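Local coordinates for uncharacterized protein (Bacteroides caccae, PDB 4R4K) that is of unknown function but adopts a cystatin-like fold of the NTF2 clan and, in the crystal, holds polyethylene glycol fragments in its pockets, at residues Y128-P131 against I132-K136. Sequence-based numbering, arbitrary orientation. Where two conformers were deposited one is given.
Sequences YDLP and IGELK
E134 folds back over the turn that starts at P131, and a single backbone bond fixes the return: E134 N donates to P131 O at 2.9 Å, with an N-H...O angle of 155°. The N-H comes in from above the carbonyl plane, tilted 53° out of it. One residue further on, L135 N makes a longer bond, 3.2 Å, to I132 O, so two successive i to i+3 bonds wind the chain into helix 135-152.

The close-packed side is apolar. L130 has CG anti to its own N (chi1 -175°), which turns the methyls toward E134 and L135; CD2 lies 4.2 Å from L135 CD1, while CD1 rests 3.9 Å from E134 CB. L135 itself is buried, set against L40 and F51 of the small two-stranded sheet, and I132 reaches the same hairpin at K49 and F51.

The other side faces solvent, with P131, G133 and E134 all exposed. E134 CG lies anti to the carbonyl carbon, and the extended chain slants across P131 and brings the carboxylate alongside CD and CG of the ring, OE1 standing 3.6 Å from P131 CD. The same oxygen lies 3.8 Å from L130 CD1, so what it meets here is carbon, in van der Waals contact rather than through a polar bond.

P131 and the turn it opens thus lead the loop after strand 116-123 into the long C-terminal helix of this cystatin-like fold, with I132 and L135 packing against the hairpin of strands 38-41 and 48-51.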
ATOM      1  N   TYR A 128      -9.064   1.027  10.740  1.00 38.10           N
ATOM      2  CA  TYR A 128     -10.254   0.596  11.433  0.50 41.34           C
ATOM      3  C   TYR A 128     -10.764   1.768  12.274  1.00 38.01           C
ATOM      4  O   TYR A 128     -11.916   1.786  12.613  1.00 49.93           O
ATOM      5  CB  TYR A 128      -9.992  -0.597  12.333  0.50 44.28           C
ATOM      6  CG  TYR A 128     -11.275  -1.227  12.816  0.50 42.79           C
ATOM      7  CD1 TYR A 128     -11.983  -2.107  11.997  0.50 42.65           C
ATOM      8  CD2 TYR A 128     -11.791  -0.932  14.062  0.50 45.08           C
ATOM      9  CE1 TYR A 128     -13.158  -2.693  12.418  0.50 45.36           C
ATOM     10  CE2 TYR A 128     -12.967  -1.508  14.492  0.50 44.35           C
ATOM     11  CZ  TYR A 128     -13.642  -2.387  13.667  0.50 42.99           C
ATOM     12  OH  TYR A 128     -14.814  -2.959  14.093  0.50 43.48           O
ATOM     13  N   ASP A 129      -9.900   2.757  12.590  1.00 34.52           N
ATOM     14  CA  ASP A 129     -10.337   3.950  13.355  1.00 36.18           C
ATOM     15  C   ASP A 129     -11.062   5.012  12.536  1.00 42.29           C
ATOM     16  O   ASP A 129     -11.439   6.056  13.071  1.00 46.79           O
ATOM     17  CB  ASP A 129      -9.202   4.713  14.041  1.00 43.93           C
ATOM     18  CG  ASP A 129      -8.574   3.963  15.187  1.00 51.79           C
ATOM     19  OD1 ASP A 129      -9.211   3.021  15.716  1.00 45.69           O
ATOM     20  OD2 ASP A 129      -7.447   4.359  15.572  1.00 44.46           O
ATOM     21  N   LEU A 130     -11.200   4.790  11.238  1.00 38.61           N
ATOM     22  CA  LEU A 130     -11.939   5.732  10.416  1.00 36.04           C
ATOM     23  C   LEU A 130     -13.457   5.589  10.526  1.00 31.77           C
ATOM     24  O   LEU A 130     -14.007   4.510  10.264  1.00 29.58           O
ATOM     25  CB  LEU A 130     -11.545   5.568   8.959  1.00 33.34           C
ATOM     26  CG  LEU A 130     -12.122   6.545   7.927  1.00 31.91           C
ATOM     27  CD1 LEU A 130     -11.523   7.920   8.166  1.00 34.43           C
ATOM     28  CD2 LEU A 130     -11.811   6.054   6.525  1.00 32.67           C
ATOM     29  N   PRO A 131     -14.152   6.689  10.891  1.00 35.89           N
ATOM     30  CA  PRO A 131     -15.612   6.615  10.899  1.00 36.53           C
ATOM     31  C   PRO A 131     -16.137   6.360   9.501  1.00 35.95           C
ATOM     32  O   PRO A 131     -15.651   6.945   8.537  1.00 32.02           O
ATOM     33  CB  PRO A 131     -16.036   8.000  11.394  1.00 34.74           C
ATOM     34  CG  PRO A 131     -14.872   8.507  12.153  1.00 38.75           C
ATOM     35  CD  PRO A 131     -13.669   7.966  11.444  1.00 37.32           C
ATOM     36  N   ILE A 132     -17.120   5.485   9.388  1.00 30.31           N
ATOM     37  CA  ILE A 132     -17.682   5.116   8.101  1.00 35.24           C
ATOM     38  C   ILE A 132     -18.209   6.357   7.355  1.00 35.38           C
ATOM     39  O   ILE A 132     -18.138   6.437   6.128  1.00 32.82           O
ATOM     40  CB  ILE A 132     -18.791   4.051   8.319  1.00 40.48           C
ATOM     41  CG1 ILE A 132     -19.222   3.353   7.026  1.00 46.15           C
ATOM     42  CG2 ILE A 132     -20.007   4.670   9.003  1.00 43.68           C
ATOM     43  CD1 ILE A 132     -19.892   2.015   7.300  1.00 43.34           C
ATOM     44  N   GLY A 133     -18.695   7.347   8.113  1.00 36.60           N
ATOM     45  CA  GLY A 133     -19.192   8.597   7.547  1.00 31.47           C
ATOM     46  C   GLY A 133     -18.125   9.468   6.893  1.00 31.31           C
ATOM     47  O   GLY A 133     -18.454  10.385   6.157  1.00 31.96           O
ATOM     48  N   GLU A 134     -16.858   9.180   7.176  1.00 26.92           N
ATOM     49  CA  GLU A 134     -15.731   9.903   6.596  1.00 27.35           C
ATOM     50  C   GLU A 134     -15.084   9.162   5.422  1.00 25.98           C
ATOM     51  O   GLU A 134     -14.153   9.687   4.812  1.00 22.94           O
ATOM     52  CB  GLU A 134     -14.687  10.215   7.679  1.00 31.99           C
ATOM     53  CG  GLU A 134     -15.179  11.200   8.746  1.00 38.56           C
ATOM     54  CD  GLU A 134     -14.115  11.580   9.772  1.00 47.75           C
ATOM     55  OE1 GLU A 134     -12.975  11.068   9.677  1.00 52.56           O
ATOM     56  OE2 GLU A 134     -14.418  12.412  10.665  1.00 55.57           O
ATOM     57  N   LEU A 135     -15.571   7.968   5.092  1.00 23.87           N
ATOM     58  CA  LEU A 135     -14.975   7.177   3.999  1.00 29.00           C
ATOM     59  C   LEU A 135     -15.008   7.914   2.650  1.00 25.90           C
ATOM     60  O   LEU A 135     -13.982   8.057   1.987  1.00 27.17           O
ATOM     61  CB  LEU A 135     -15.634   5.807   3.862  1.00 28.71           C
ATOM     62  CG  LEU A 135     -15.050   4.939   2.721  1.00 26.22           C
ATOM     63  CD1 LEU A 135     -13.547   4.727   2.889  1.00 24.03           C
ATOM     64  CD2 LEU A 135     -15.756   3.596   2.656  1.00 27.57           C
ATOM     65  N   LYS A 136     -16.156   8.458   2.275  1.00 25.63           N
ATOM     66  CA  LYS A 136     -16.244   9.173   0.981  1.00 26.83           C
ATOM     67  C   LYS A 136     -15.251  10.326   0.852  1.00 24.08           C
ATOM     68  O   LYS A 136     -14.554  10.478  -0.181  1.00 23.45           O
ATOM     69  CB  LYS A 136     -17.666   9.673   0.740  1.00 32.68           C
ATOM     70  CG  LYS A 136     -17.908  10.237  -0.656  1.00 42.04           C
ATOM     71  CD  LYS A 136     -19.399  10.351  -1.014  1.00 53.18           C
ATOM     72  CE  LYS A 136     -19.768   9.421  -2.172  1.00 69.77           C
ATOM     73  NZ  LYS A 136     -21.107   9.709  -2.767  1.00 75.37           N
TER